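Local coordinates for protein M157 (Murid herpesvirus 1, PDB 2NYK) that is an MHC class I-like glycoprotein of mouse cytomegalovirus that serves as a viral ligand for Ly49 receptors on natural killer cells, at residues A[61-66]-A[165-170]; A[19-24]-A[159-164]; A[29-34]-A[90-95]; A[81-86]-A[95-100]. The protein carries 1 engineered substitution. All coordinates share one frame; numbering follows the deposited sequence.

Interaction 1. Residues A[61-66]-A[165-170]; sequences KICPDV and RSTVQK
T167 turns its hydroxyl and its methyl onto the backbone of the loop 61-66. Its OG1 gives a hydrogen bond of 2.7 Å to the carbonyl O of I62, arriving in the carbonyl plane on a lone pair, with a C=O...donor angle of 144°. The torsion chi1 of -62° sets OG1 beside the backbone N and swings CG2 to the other flank, where it lies 4.0 Å from SG of C63. The ring of P64 comes across the same hydroxyl, its CD 3.3 Å from OG1 of T167. One helical turn on, I62 and K170 pass at a slant, CD1 of I62 resting 3.9 Å from CB of K170. The lysine chain bends at its last torsion, and NZ of K170 donates to a water at 2.9 Å; that water returns a weak bond to O of I62, so this carbonyl has one firm donor, OG1 of T167, and one weak one. A disulfide-bearing loop, running from strand 58-59 to helix 71-90, is thus held against helix 157-173, consistent with a helix of an MHC class I-like platform. C63, tied to C60 by the disulfide, also touches V47 of strand 46-51, and both C63 and P64 lean on W164, one turn back.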
loop_
_atom_site.group_PDB
_atom_site.type_symbol
_atom_site.label_atom_id
_atom_site.label_comp_id
_atom_site.label_asym_id
_atom_site.label_seq_id
_atom_site.Cartn_x
_atom_site.Cartn_y
_atom_site.Cartn_z
ATOM N N LYS A 61 -7.975 -8.435 -5.492
ATOM C CA LYS A 61 -8.409 -9.391 -6.520
ATOM C C LYS A 61 -7.285 -9.895 -7.405
ATOM O O LYS A 61 -7.385 -10.988 -7.929
ATOM C CB LYS A 61 -9.527 -8.789 -7.403
ATOM C CG LYS A 61 -10.788 -8.387 -6.641
ATOM C CD LYS A 61 -11.463 -9.568 -5.948
ATOM C CE LYS A 61 -12.700 -9.142 -5.152
ATOM N NZ LYS A 61 -13.622 -8.243 -5.941
ATOM N N ILE A 62 -6.247 -9.082 -7.623
ATOM C CA ILE A 62 -5.137 -9.521 -8.474
ATOM C C ILE A 62 -3.950 -9.994 -7.637
ATOM O O ILE A 62 -2.844 -10.184 -8.157
ATOM C CB ILE A 62 -4.681 -8.416 -9.477
ATOM C CG1 ILE A 62 -4.208 -7.159 -8.727
ATOM C CG2 ILE A 62 -5.806 -8.095 -10.480
ATOM C CD1 ILE A 62 -3.677 -6.065 -9.639
ATOM N N CYS A 63 -4.184 -10.144 -6.332
ATOM C CA CYS A 63 -3.166 -10.629 -5.396
ATOM C C CYS A 63 -3.142 -12.166 -5.375
ATOM O O CYS A 63 -4.157 -12.804 -5.645
ATOM C CB CYS A 63 -3.430 -10.096 -3.975
ATOM S SG CYS A 63 -3.022 -8.344 -3.764
ATOM N N PRO A 64 -1.969 -12.763 -5.066
ATOM C CA PRO A 64 -1.948 -14.208 -4.906
ATOM C C PRO A 64 -2.734 -14.597 -3.654
ATOM O O PRO A 64 -2.924 -13.769 -2.756
ATOM C CB PRO A 64 -0.455 -14.519 -4.730
ATOM C CG PRO A 64 0.118 -13.275 -4.145
ATOM C CD PRO A 64 -0.627 -12.169 -4.857
ATOM N N ASP A 65 -3.213 -15.828 -3.586
ATOM C CA ASP A 65 -3.899 -16.230 -2.359
ATOM C C ASP A 65 -2.869 -16.335 -1.244
ATOM O O ASP A 65 -1.759 -16.800 -1.465
ATOM C CB ASP A 65 -4.642 -17.554 -2.526
ATOM C CG ASP A 65 -5.396 -17.951 -1.263
ATOM O OD1 ASP A 65 -6.247 -17.147 -0.805
ATOM O OD2 ASP A 65 -5.116 -19.044 -0.716
ATOM N N VAL A 66 -3.227 -15.865 -0.055
ATOM C CA VAL A 66 -2.353 -15.991 1.109
ATOM C C VAL A 66 -3.061 -16.857 2.148
ATOM O O VAL A 66 -3.968 -16.390 2.864
ATOM C CB VAL A 66 -1.921 -14.599 1.686
ATOM C CG1 VAL A 66 -0.949 -14.772 2.865
ATOM C CG2 VAL A 66 -1.288 -13.722 0.584
ATOM N N ARG A 165 5.442 -11.052 -8.161
ATOM C CA ARG A 165 5.901 -10.281 -9.307
ATOM C C ARG A 165 4.771 -9.822 -10.238
ATOM O O ARG A 165 4.655 -8.652 -10.523
ATOM C CB ARG A 165 6.950 -11.045 -10.117
ATOM C CG ARG A 165 7.268 -10.343 -11.407
ATOM C CD ARG A 165 8.524 -10.890 -12.071
ATOM N NE ARG A 165 8.395 -12.278 -12.507
ATOM C CZ ARG A 165 7.753 -12.682 -13.607
ATOM N NH1 ARG A 165 7.147 -11.805 -14.393
ATOM N NH2 ARG A 165 7.738 -13.975 -13.930
ATOM N N SER A 166 3.965 -10.761 -10.723
ATOM C CA SER A 166 2.878 -10.440 -11.640
ATOM C C SER A 166 1.906 -9.414 -11.032
ATOM O O SER A 166 1.487 -8.489 -11.702
ATOM C CB SER A 166 2.134 -11.723 -12.019
ATOM O OG SER A 166 0.983 -11.424 -12.791
ATOM N N THR A 167 1.560 -9.591 -9.761
ATOM C CA THR A 167 0.676 -8.656 -9.046
ATOM C C THR A 167 1.265 -7.255 -9.031
ATOM O O THR A 167 0.590 -6.296 -9.352
ATOM C CB THR A 167 0.409 -9.145 -7.601
ATOM O OG1 THR A 167 -0.247 -10.410 -7.671
ATOM C CG2 THR A 167 -0.483 -8.145 -6.830
ATOM N N VAL A 168 2.550 -7.144 -8.720
ATOM C CA VAL A 168 3.191 -5.844 -8.600
ATOM C C VAL A 168 3.338 -5.123 -9.949
ATOM O O VAL A 168 3.206 -3.912 -10.023
ATOM C CB VAL A 168 4.572 -5.984 -7.936
ATOM C CG1 VAL A 168 5.284 -4.638 -7.923
ATOM C CG2 VAL A 168 4.421 -6.518 -6.517
ATOM N N GLN A 169 3.635 -5.868 -11.006
ATOM C CA GLN A 169 3.711 -5.296 -12.348
ATOM C C GLN A 169 2.332 -4.755 -12.767
ATOM O O GLN A 169 2.229 -3.654 -13.294
ATOM C CB GLN A 169 4.263 -6.337 -13.351
ATOM C CG GLN A 169 5.662 -6.866 -12.944
ATOM C CD GLN A 169 6.314 -7.818 -13.960
ATOM O OE1 GLN A 169 5.804 -8.904 -14.237
ATOM N NE2 GLN A 169 7.470 -7.412 -14.492
ATOM N N LYS A 170 1.281 -5.519 -12.509
ATOM C CA LYS A 170 -0.089 -5.066 -12.829
ATOM C C LYS A 170 -0.471 -3.808 -12.053
ATOM O O LYS A 170 -1.024 -2.863 -12.621
ATOM C CB LYS A 170 -1.111 -6.149 -12.525
ATOM C CG LYS A 170 -1.033 -7.350 -13.424
ATOM C CD LYS A 170 -2.257 -8.231 -13.209
ATOM C CE LYS A 170 -2.338 -9.347 -14.248
ATOM N NZ LYS A 170 -1.332 -10.427 -14.046
HETATM O O HOH W 1 -2.056 -11.026 -11.337
#

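Interaction 2. Residues A[19-24]-A[159-164]; sequences FTFTME and EIKNRW
Strand 21-24 and helix 159-164 run at 100° between their N-to-C directions, their axes within 10.9 Å, with F21 and M23 pointing toward the helix. M23 meets W164 with its thioether: SD stands 4.4 Å from the centroid of the five-membered ring, 7° off the ring normal, a Met-aromatic contact. The bend at chi3 carries CE over the same face, as a CH-pi contact, and to a tight 3.3 Å from CG2 of I160, which leaves its position slightly doubtful. F21 crosses W164 at about a right angle, CZ 4.0 Å from CB of W164, and slides past K161 in the opposite direction, CE2 4.0 Å from CE of K161. NZ of K161 reaches the start of the link between helix 9-18 and the strand, donating to O of F19 at 2.7 Å from above the carbonyl plane. A water links it to OG1 of T20, and O of D16 and O of G107 also receive bonds; four oxygens outnumber its three hydrogens, so at least one is shared. NE1 of W164 bonds E72, limiting rotation of the indole. Helix 157-173 thus sits on the sheet, consistent with an MHC-like platform, through an apolar interface with one charge satisfied at its margin.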
loop_
_atom_site.group_PDB
_atom_site.type_symbol
_atom_site.label_atom_id
_atom_site.label_comp_id
_atom_site.label_asym_id
_atom_site.label_seq_id
_atom_site.Cartn_x
_atom_site.Cartn_y
_atom_site.Cartn_z
ATOM N N PHE A 19 13.106 -8.513 -11.708
ATOM C CA PHE A 19 12.114 -7.535 -11.278
ATOM C C PHE A 19 12.310 -7.057 -9.833
ATOM O O PHE A 19 12.219 -7.847 -8.890
ATOM C CB PHE A 19 10.701 -8.085 -11.479
ATOM C CG PHE A 19 9.627 -7.086 -11.190
ATOM C CD1 PHE A 19 9.503 -5.934 -11.965
ATOM C CD2 PHE A 19 8.752 -7.287 -10.131
ATOM C CE1 PHE A 19 8.507 -4.988 -11.689
ATOM C CE2 PHE A 19 7.761 -6.365 -9.852
ATOM C CZ PHE A 19 7.632 -5.219 -10.625
ATOM N N THR A 20 12.584 -5.762 -9.682
ATOM C CA THR A 20 12.805 -5.128 -8.385
ATOM C C THR A 20 11.521 -4.493 -7.838
ATOM O O THR A 20 10.732 -3.884 -8.583
ATOM C CB THR A 20 13.948 -4.064 -8.481
ATOM O OG1 THR A 20 15.172 -4.722 -8.827
ATOM C CG2 THR A 20 14.148 -3.312 -7.153
ATOM N N PHE A 21 11.302 -4.670 -6.536
ATOM C CA PHE A 21 10.135 -4.100 -5.851
ATOM C C PHE A 21 10.285 -4.206 -4.343
ATOM O O PHE A 21 11.181 -4.871 -3.860
ATOM C CB PHE A 21 8.823 -4.739 -6.332
ATOM C CG PHE A 21 8.592 -6.173 -5.852
ATOM C CD1 PHE A 21 7.823 -6.427 -4.724
ATOM C CD2 PHE A 21 9.088 -7.260 -6.583
ATOM C CE1 PHE A 21 7.600 -7.739 -4.285
ATOM C CE2 PHE A 21 8.851 -8.574 -6.197
ATOM C CZ PHE A 21 8.099 -8.833 -5.031
ATOM N N THR A 22 9.413 -3.525 -3.615
ATOM C CA THR A 22 9.450 -3.522 -2.158
ATOM C C THR A 22 8.135 -4.090 -1.638
ATOM O O THR A 22 7.096 -4.047 -2.326
ATOM C CB THR A 22 9.666 -2.081 -1.574
ATOM O OG1 THR A 22 8.458 -1.316 -1.711
ATOM C CG2 THR A 22 10.803 -1.348 -2.307
ATOM N N MET A 23 8.203 -4.665 -0.441
ATOM C CA MET A 23 7.052 -5.164 0.267
ATOM C C MET A 23 7.165 -4.673 1.698
ATOM O O MET A 23 8.276 -4.657 2.283
ATOM C CB MET A 23 6.990 -6.691 0.209
ATOM C CG MET A 23 5.683 -7.291 0.754
ATOM S SD MET A 23 5.361 -9.020 0.182
ATOM C CE MET A 23 6.220 -9.020 -1.381
ATOM N N GLU A 24 6.031 -4.236 2.251
ATOM C CA GLU A 24 6.010 -3.693 3.603
ATOM C C GLU A 24 5.064 -4.543 4.394
ATOM O O GLU A 24 3.886 -4.664 4.039
ATOM C CB GLU A 24 5.565 -2.231 3.587
ATOM C CG GLU A 24 6.476 -1.254 2.733
ATOM C CD GLU A 24 6.307 -1.382 1.212
ATOM O OE1 GLU A 24 5.176 -1.527 0.713
ATOM O OE2 GLU A 24 7.324 -1.344 0.492
ATOM N N GLU A 159 10.606 -17.407 -3.414
ATOM C CA GLU A 159 9.200 -17.753 -3.350
ATOM C C GLU A 159 8.316 -16.493 -3.360
ATOM O O GLU A 159 7.320 -16.442 -4.079
ATOM C CB GLU A 159 8.899 -18.614 -2.111
ATOM C CG GLU A 159 7.555 -19.286 -2.190
ATOM C CD GLU A 159 7.168 -20.024 -0.923
ATOM O OE1 GLU A 159 8.067 -20.442 -0.138
ATOM O OE2 GLU A 159 5.944 -20.204 -0.730
ATOM N N ILE A 160 8.676 -15.501 -2.540
ATOM C CA ILE A 160 7.902 -14.244 -2.448
ATOM C C ILE A 160 7.840 -13.511 -3.785
ATOM O O ILE A 160 6.760 -13.144 -4.249
ATOM C CB ILE A 160 8.443 -13.322 -1.327
ATOM C CG1 ILE A 160 8.355 -14.032 0.054
ATOM C CG2 ILE A 160 7.634 -12.041 -1.269
ATOM C CD1 ILE A 160 9.196 -13.349 1.182
ATOM N N LYS A 161 8.997 -13.302 -4.407
ATOM C CA LYS A 161 9.077 -12.664 -5.722
ATOM C C LYS A 161 8.281 -13.429 -6.767
ATOM O O LYS A 161 7.522 -12.837 -7.529
ATOM C CB LYS A 161 10.540 -12.517 -6.156
ATOM C CG LYS A 161 11.368 -11.574 -5.268
ATOM C CD LYS A 161 12.688 -11.160 -5.933
ATOM C CE LYS A 161 12.499 -9.965 -6.883
ATOM N NZ LYS A 161 13.769 -9.723 -7.646
ATOM N N ASN A 162 8.404 -14.752 -6.759
ATOM C CA ASN A 162 7.648 -15.596 -7.698
ATOM C C ASN A 162 6.137 -15.429 -7.518
ATOM O O ASN A 162 5.390 -15.304 -8.482
ATOM C CB ASN A 162 8.062 -17.067 -7.576
ATOM C CG ASN A 162 7.212 -17.993 -8.446
ATOM O OD1 ASN A 162 6.267 -18.615 -7.960
ATOM N ND2 ASN A 162 7.547 -18.081 -9.733
ATOM N N ARG A 163 5.715 -15.393 -6.260
ATOM C CA ARG A 163 4.302 -15.228 -5.894
ATOM C C ARG A 163 3.733 -13.849 -6.230
ATOM O O ARG A 163 2.564 -13.739 -6.635
ATOM C CB ARG A 163 4.114 -15.491 -4.395
ATOM C CG ARG A 163 4.085 -16.928 -4.034
ATOM C CD ARG A 163 4.326 -17.173 -2.519
ATOM N NE ARG A 163 3.342 -16.518 -1.661
ATOM C CZ ARG A 163 2.027 -16.676 -1.767
ATOM N NH1 ARG A 163 1.514 -17.465 -2.707
ATOM N NH2 ARG A 163 1.213 -16.041 -0.933
ATOM N N TRP A 164 4.551 -12.805 -6.079
ATOM C CA TRP A 164 4.066 -11.418 -6.175
ATOM C C TRP A 164 4.419 -10.629 -7.424
ATOM O O TRP A 164 3.774 -9.621 -7.708
ATOM C CB TRP A 164 4.514 -10.621 -4.943
ATOM C CG TRP A 164 3.747 -11.070 -3.717
ATOM C CD1 TRP A 164 4.058 -12.105 -2.868
ATOM C CD2 TRP A 164 2.548 -10.487 -3.224
ATOM N NE1 TRP A 164 3.111 -12.198 -1.877
ATOM C CE2 TRP A 164 2.167 -11.215 -2.084
ATOM C CE3 TRP A 164 1.754 -9.407 -3.641
ATOM C CZ2 TRP A 164 1.021 -10.891 -1.342
ATOM C CZ3 TRP A 164 0.614 -9.109 -2.925
ATOM C CH2 TRP A 164 0.258 -9.844 -1.791
HETATM O O HOH W 2 15.324 -7.430 -8.632
#

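Interaction 3. Residues A[29-34]-A[90-95]; sequences VTRGGV and SLWDTQ
The guanidinium of R31 has CD1 of W92 over one face, 3.7 Å from NH2 of R31, while O of L91 and NE2 of Q95 lie at its edge, near its plane. The amide of Q95 is turned 54° against that plane, and the two side chains cross at about a right angle, OE1 of Q95 3.5 Å from CB of R31. NH2 of R31 donates to O of L91 at 2.6 Å, a bent bond with an N-H...acceptor angle of 135°, reached from above the carbonyl plane. A bend at chi2 (-99°) steers the arginine chain along the loop toward the carbonyls of L91 and T94. At its root, N of R31 donates to O of Q95 at 2.7 Å, and CG2 of T30 comes close, 3.1 Å, to that oxygen of Q95. R31 is the second residue of a type II beta turn from T30 to G33, joining strand 21-30 to strand 35-41. The partner loop connects helix 71-90 to strand 96-106; NH2 of R31 also bonds O of L87 near the helix end, and V29 pairs by backbone with I97, so turn, helix end and neighbouring strand meet at this corner of the sheet.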
loop_
_atom_site.group_PDB
_atom_site.type_symbol
_atom_site.label_atom_id
_atom_site.label_comp_id
_atom_site.label_asym_id
_atom_site.label_seq_id
_atom_site.Cartn_x
_atom_site.Cartn_y
_atom_site.Cartn_z
ATOM N N VAL A 29 -0.552 -4.249 17.444
ATOM C CA VAL A 29 -1.245 -4.894 18.554
ATOM C C VAL A 29 -1.581 -3.819 19.606
ATOM O O VAL A 29 -0.729 -3.015 19.970
ATOM C CB VAL A 29 -0.373 -6.020 19.160
ATOM C CG1 VAL A 29 -0.905 -6.458 20.500
ATOM C CG2 VAL A 29 -0.297 -7.217 18.213
ATOM N N THR A 30 -2.831 -3.792 20.061
ATOM C CA THR A 30 -3.260 -2.810 21.071
ATOM C C THR A 30 -3.804 -3.535 22.293
ATOM O O THR A 30 -4.386 -4.610 22.161
ATOM C CB THR A 30 -4.342 -1.825 20.526
ATOM O OG1 THR A 30 -3.922 -1.267 19.278
ATOM C CG2 THR A 30 -4.606 -0.676 21.509
ATOM N N ARG A 31 -3.587 -2.955 23.478
ATOM C CA ARG A 31 -4.254 -3.410 24.717
ATOM C C ARG A 31 -5.764 -3.242 24.579
ATOM O O ARG A 31 -6.256 -2.122 24.350
ATOM C CB ARG A 31 -3.758 -2.614 25.932
ATOM C CG ARG A 31 -2.316 -2.885 26.316
ATOM C CD ARG A 31 -2.203 -3.886 27.483
ATOM N NE ARG A 31 -0.800 -4.173 27.799
ATOM C CZ ARG A 31 0.109 -3.247 28.115
ATOM N NH1 ARG A 31 -0.225 -1.959 28.149
ATOM N NH2 ARG A 31 1.357 -3.605 28.380
ATOM N N GLY A 32 -6.491 -4.362 24.703
ATOM C CA GLY A 32 -7.928 -4.347 24.443
ATOM C C GLY A 32 -8.294 -5.204 23.241
ATOM O O GLY A 32 -9.428 -5.155 22.754
ATOM N N GLY A 33 -7.317 -5.975 22.764
ATOM C CA GLY A 33 -7.540 -6.987 21.738
ATOM C C GLY A 33 -7.619 -6.548 20.284
ATOM O O GLY A 33 -7.863 -7.380 19.413
ATOM N N VAL A 34 -7.435 -5.255 20.012
ATOM C CA VAL A 34 -7.485 -4.757 18.636
ATOM C C VAL A 34 -6.117 -4.915 17.961
ATOM O O VAL A 34 -5.148 -4.254 18.341
ATOM C CB VAL A 34 -7.978 -3.287 18.556
ATOM C CG1 VAL A 34 -7.935 -2.774 17.125
ATOM C CG2 VAL A 34 -9.390 -3.170 19.104
ATOM N N SER A 90 6.545 -7.043 29.256
ATOM C CA SER A 90 7.264 -5.871 29.805
ATOM C C SER A 90 7.137 -4.572 29.009
ATOM O O SER A 90 8.155 -3.943 28.681
ATOM C CB SER A 90 8.765 -6.207 29.984
ATOM O OG SER A 90 9.413 -6.269 28.706
ATOM N N LEU A 91 5.898 -4.163 28.711
ATOM C CA LEU A 91 5.675 -2.845 28.090
ATOM C C LEU A 91 4.338 -2.245 28.534
ATOM O O LEU A 91 3.413 -2.089 27.730
ATOM C CB LEU A 91 5.776 -2.915 26.540
ATOM C CG LEU A 91 7.101 -3.220 25.813
ATOM C CD1 LEU A 91 6.852 -3.455 24.336
ATOM C CD2 LEU A 91 8.144 -2.124 25.987
ATOM N N TRP A 92 4.244 -1.907 29.824
ATOM C CA TRP A 92 3.009 -1.344 30.381
ATOM C C TRP A 92 2.886 0.166 30.180
ATOM O O TRP A 92 1.791 0.722 30.312
ATOM C CB TRP A 92 2.854 -1.689 31.865
ATOM C CG TRP A 92 2.511 -3.126 32.129
ATOM C CD1 TRP A 92 1.273 -3.709 32.045
ATOM C CD2 TRP A 92 3.418 -4.159 32.539
ATOM N NE1 TRP A 92 1.356 -5.046 32.373
ATOM C CE2 TRP A 92 2.660 -5.349 32.680
ATOM C CE3 TRP A 92 4.800 -4.196 32.799
ATOM C CZ2 TRP A 92 3.237 -6.565 33.069
ATOM C CZ3 TRP A 92 5.373 -5.400 33.185
ATOM C CH2 TRP A 92 4.590 -6.570 33.320
ATOM N N ASP A 93 4.000 0.826 29.864
ATOM C CA ASP A 93 3.987 2.263 29.561
ATOM C C ASP A 93 3.471 2.555 28.143
ATOM O O ASP A 93 3.653 3.656 27.616
ATOM C CB ASP A 93 5.371 2.889 29.799
ATOM C CG ASP A 93 6.507 2.092 29.148
ATOM O OD1 ASP A 93 6.299 1.498 28.020
ATOM O OD2 ASP A 93 7.627 2.063 29.770
ATOM N N THR A 94 2.829 1.556 27.536
ATOM C CA THR A 94 2.247 1.682 26.203
ATOM C C THR A 94 0.946 0.892 26.078
ATOM O O THR A 94 0.822 -0.209 26.606
ATOM C CB THR A 94 3.262 1.300 25.065
ATOM O OG1 THR A 94 2.749 1.733 23.798
ATOM C CG2 THR A 94 3.544 -0.201 25.016
ATOM N N GLN A 95 -0.018 1.476 25.379
ATOM C CA GLN A 95 -1.296 0.833 25.115
ATOM C C GLN A 95 -1.284 0.100 23.781
ATOM O O GLN A 95 -2.199 -0.671 23.485
ATOM C CB GLN A 95 -2.427 1.865 25.137
ATOM C CG GLN A 95 -2.764 2.375 26.532
ATOM C CD GLN A 95 -3.149 1.251 27.486
ATOM O OE1 GLN A 95 -4.149 0.552 27.281
ATOM N NE2 GLN A 95 -2.346 1.065 28.529
#

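Interaction 4. Residues A[81-86]-A[95-100]; sequences MRLNNL and QRICVR
L83 keeps CG beside its backbone N (chi1 -59°), which lowers its two methyls between I97 and V99, and I97 answers with CG1 anti to the backbone N (chi1 -176°), leaving CG2 to face the leucine. This is helix-on-sheet packing as in the MHC class I-like platform, where helix 71-90 lies over the antiparallel sheet that contains strand 96-106. The short helix and strand segments run at 147° to each other, closer to antiparallel than crossed, with axes 9.1 Å apart at closest. L83 is the main contact residue: its CB touches CG2 of I97 at 3.7 Å, and its CD1 reaches CG1 of V99 at 3.8 Å, so the branches of the leucine are shared between alternate strand residues that point to the helix. C98, lying between them, turns to the other side of the sheet. One turn further along the helix, L86 crosses I97 at about a right angle and also leans on L91 of the following loop. R82 stays at the margin, its guanidinium near V99 while NH1 bonds OE1 of Q79. Apolar carbons carry most of the contact, and at L86 it is CD1 that lies 3.9 Å from CD1 of I97.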
loop_
_atom_site.group_PDB
_atom_site.type_symbol
_atom_site.label_atom_id
_atom_site.label_comp_id
_atom_site.label_asym_id
_atom_site.label_seq_id
_atom_site.Cartn_x
_atom_site.Cartn_y
_atom_site.Cartn_z
ATOM N N MET A 81 2.421 -12.523 17.438
ATOM C CA MET A 81 2.632 -13.252 18.702
ATOM C C MET A 81 3.755 -12.630 19.519
ATOM O O MET A 81 3.637 -12.484 20.739
ATOM C CB MET A 81 2.932 -14.732 18.447
ATOM C CG MET A 81 1.774 -15.472 17.802
ATOM S SD MET A 81 2.002 -17.250 17.642
ATOM C CE MET A 81 3.311 -17.363 16.424
ATOM N N ARG A 82 4.827 -12.259 18.826
ATOM C CA ARG A 82 5.967 -11.580 19.422
ATOM C C ARG A 82 5.580 -10.281 20.118
ATOM O O ARG A 82 6.025 -10.026 21.243
ATOM C CB ARG A 82 6.993 -11.282 18.341
ATOM C CG ARG A 82 8.223 -10.574 18.808
ATOM C CD ARG A 82 8.920 -10.018 17.606
ATOM N NE ARG A 82 10.195 -9.410 17.936
ATOM C CZ ARG A 82 10.788 -8.486 17.185
ATOM N NH1 ARG A 82 10.212 -8.068 16.054
ATOM N NH2 ARG A 82 11.956 -7.980 17.570
ATOM N N LEU A 83 4.770 -9.463 19.443
ATOM C CA LEU A 83 4.320 -8.183 19.995
ATOM C C LEU A 83 3.385 -8.370 21.191
ATOM O O LEU A 83 3.483 -7.626 22.161
ATOM C CB LEU A 83 3.643 -7.309 18.936
ATOM C CG LEU A 83 4.351 -6.863 17.649
ATOM C CD1 LEU A 83 3.592 -5.690 17.073
ATOM C CD2 LEU A 83 5.833 -6.510 17.845
ATOM N N ASN A 84 2.483 -9.347 21.106
ATOM C CA ASN A 84 1.605 -9.722 22.227
ATOM C C ASN A 84 2.414 -10.047 23.463
ATOM O O ASN A 84 2.072 -9.617 24.561
ATOM C CB ASN A 84 0.762 -10.953 21.890
ATOM C CG ASN A 84 -0.288 -10.671 20.846
ATOM O OD1 ASN A 84 -1.002 -9.672 20.915
ATOM N ND2 ASN A 84 -0.412 -11.572 19.878
ATOM N N ASN A 85 3.480 -10.822 23.271
ATOM C CA ASN A 85 4.408 -11.163 24.342
ATOM C C ASN A 85 5.070 -9.947 24.954
ATOM O O ASN A 85 5.163 -9.851 26.173
ATOM C CB ASN A 85 5.483 -12.134 23.851
ATOM C CG ASN A 85 5.043 -13.577 23.936
ATOM O OD1 ASN A 85 3.928 -13.932 23.511
ATOM N ND2 ASN A 85 5.923 -14.427 24.482
ATOM N N LEU A 86 5.521 -9.024 24.108
ATOM C CA LEU A 86 6.164 -7.801 24.567
ATOM C C LEU A 86 5.244 -6.954 25.441
ATOM O O LEU A 86 5.679 -6.407 26.456
ATOM C CB LEU A 86 6.676 -6.974 23.385
ATOM C CG LEU A 86 7.936 -7.505 22.681
ATOM C CD1 LEU A 86 8.096 -6.826 21.304
ATOM C CD2 LEU A 86 9.190 -7.330 23.574
ATOM N N GLN A 95 -0.018 1.476 25.379
ATOM C CA GLN A 95 -1.296 0.833 25.115
ATOM C C GLN A 95 -1.284 0.100 23.781
ATOM O O GLN A 95 -2.199 -0.671 23.485
ATOM C CB GLN A 95 -2.427 1.865 25.137
ATOM C CG GLN A 95 -2.764 2.375 26.532
ATOM C CD GLN A 95 -3.149 1.251 27.486
ATOM O OE1 GLN A 95 -4.149 0.552 27.281
ATOM N NE2 GLN A 95 -2.346 1.065 28.529
ATOM N N ARG A 96 -0.246 0.345 22.981
ATOM C CA ARG A 96 -0.126 -0.288 21.677
ATOM C C ARG A 96 1.315 -0.420 21.194
ATOM O O ARG A 96 2.209 0.312 21.619
ATOM C CB ARG A 96 -0.979 0.447 20.635
ATOM C CG ARG A 96 -0.655 1.921 20.497
ATOM C CD ARG A 96 -1.919 2.749 20.172
ATOM N NE ARG A 96 -2.719 2.171 19.084
ATOM C CZ ARG A 96 -2.307 2.049 17.821
ATOM N NH1 ARG A 96 -1.089 2.448 17.467
ATOM N NH2 ARG A 96 -3.114 1.516 16.910
ATOM N N ILE A 97 1.528 -1.367 20.291
ATOM C CA ILE A 97 2.843 -1.544 19.679
ATOM C C ILE A 97 2.670 -1.910 18.205
ATOM O O ILE A 97 1.788 -2.689 17.841
ATOM C CB ILE A 97 3.684 -2.617 20.408
ATOM C CG1 ILE A 97 5.088 -2.714 19.807
ATOM C CG2 ILE A 97 2.976 -3.978 20.368
ATOM C CD1 ILE A 97 6.048 -3.537 20.624
ATOM N N CYS A 98 3.512 -1.325 17.372
ATOM C CA CYS A 98 3.484 -1.620 15.960
ATOM C C CYS A 98 4.888 -1.960 15.473
ATOM O O CYS A 98 5.876 -1.376 15.932
ATOM C CB CYS A 98 2.896 -0.432 15.204
ATOM S SG CYS A 98 2.778 -0.689 13.434
ATOM N N VAL A 99 4.966 -2.925 14.554
ATOM C CA VAL A 99 6.222 -3.254 13.885
ATOM C C VAL A 99 6.007 -3.179 12.376
ATOM O O VAL A 99 4.960 -3.595 11.884
ATOM C CB VAL A 99 6.793 -4.630 14.325
ATOM C CG1 VAL A 99 5.808 -5.800 13.990
ATOM C CG2 VAL A 99 8.160 -4.888 13.703
ATOM N N ARG A 100 6.995 -2.643 11.657
ATOM C CA ARG A 100 6.932 -2.547 10.202
ATOM C C ARG A 100 8.247 -2.963 9.543
ATOM O O ARG A 100 9.288 -2.394 9.843
ATOM C CB ARG A 100 6.602 -1.105 9.789
ATOM C CG ARG A 100 6.439 -0.886 8.272
ATOM C CD ARG A 100 6.235 0.635 7.998
ATOM N NE ARG A 100 6.151 0.953 6.564
ATOM C CZ ARG A 100 5.101 0.678 5.779
ATOM N NH1 ARG A 100 4.028 0.064 6.265
ATOM N NH2 ARG A 100 5.120 1.004 4.493
#

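Overall arrangement
Interactions 1 and 2 share helix 157-173, with centres 10 Å apart, and NH2 of R163 reaches O of D65. Interactions 3 and 4 form a second pair, centres 8 Å apart, sharing Q95. Between the pairs, centres lie 25 to 33 Å apart, yet interactions 2 and 3 use the two ends of strand 21-30, and CG of E24 packs on NH2 of R100, joining interactions 2 and 4. Along the chain, 29-34 and 90-95 both fall between the segments of interaction 2, 81-86 and 95-100 between those of interactions 1 and 2, and interactions 3 and 4 alternate. Interactions 2 and 4 set two helices on one antiparallel sheet, consistent with the MHC-like platform; interaction 1 adds a loop, interaction 3 a turn at the far end.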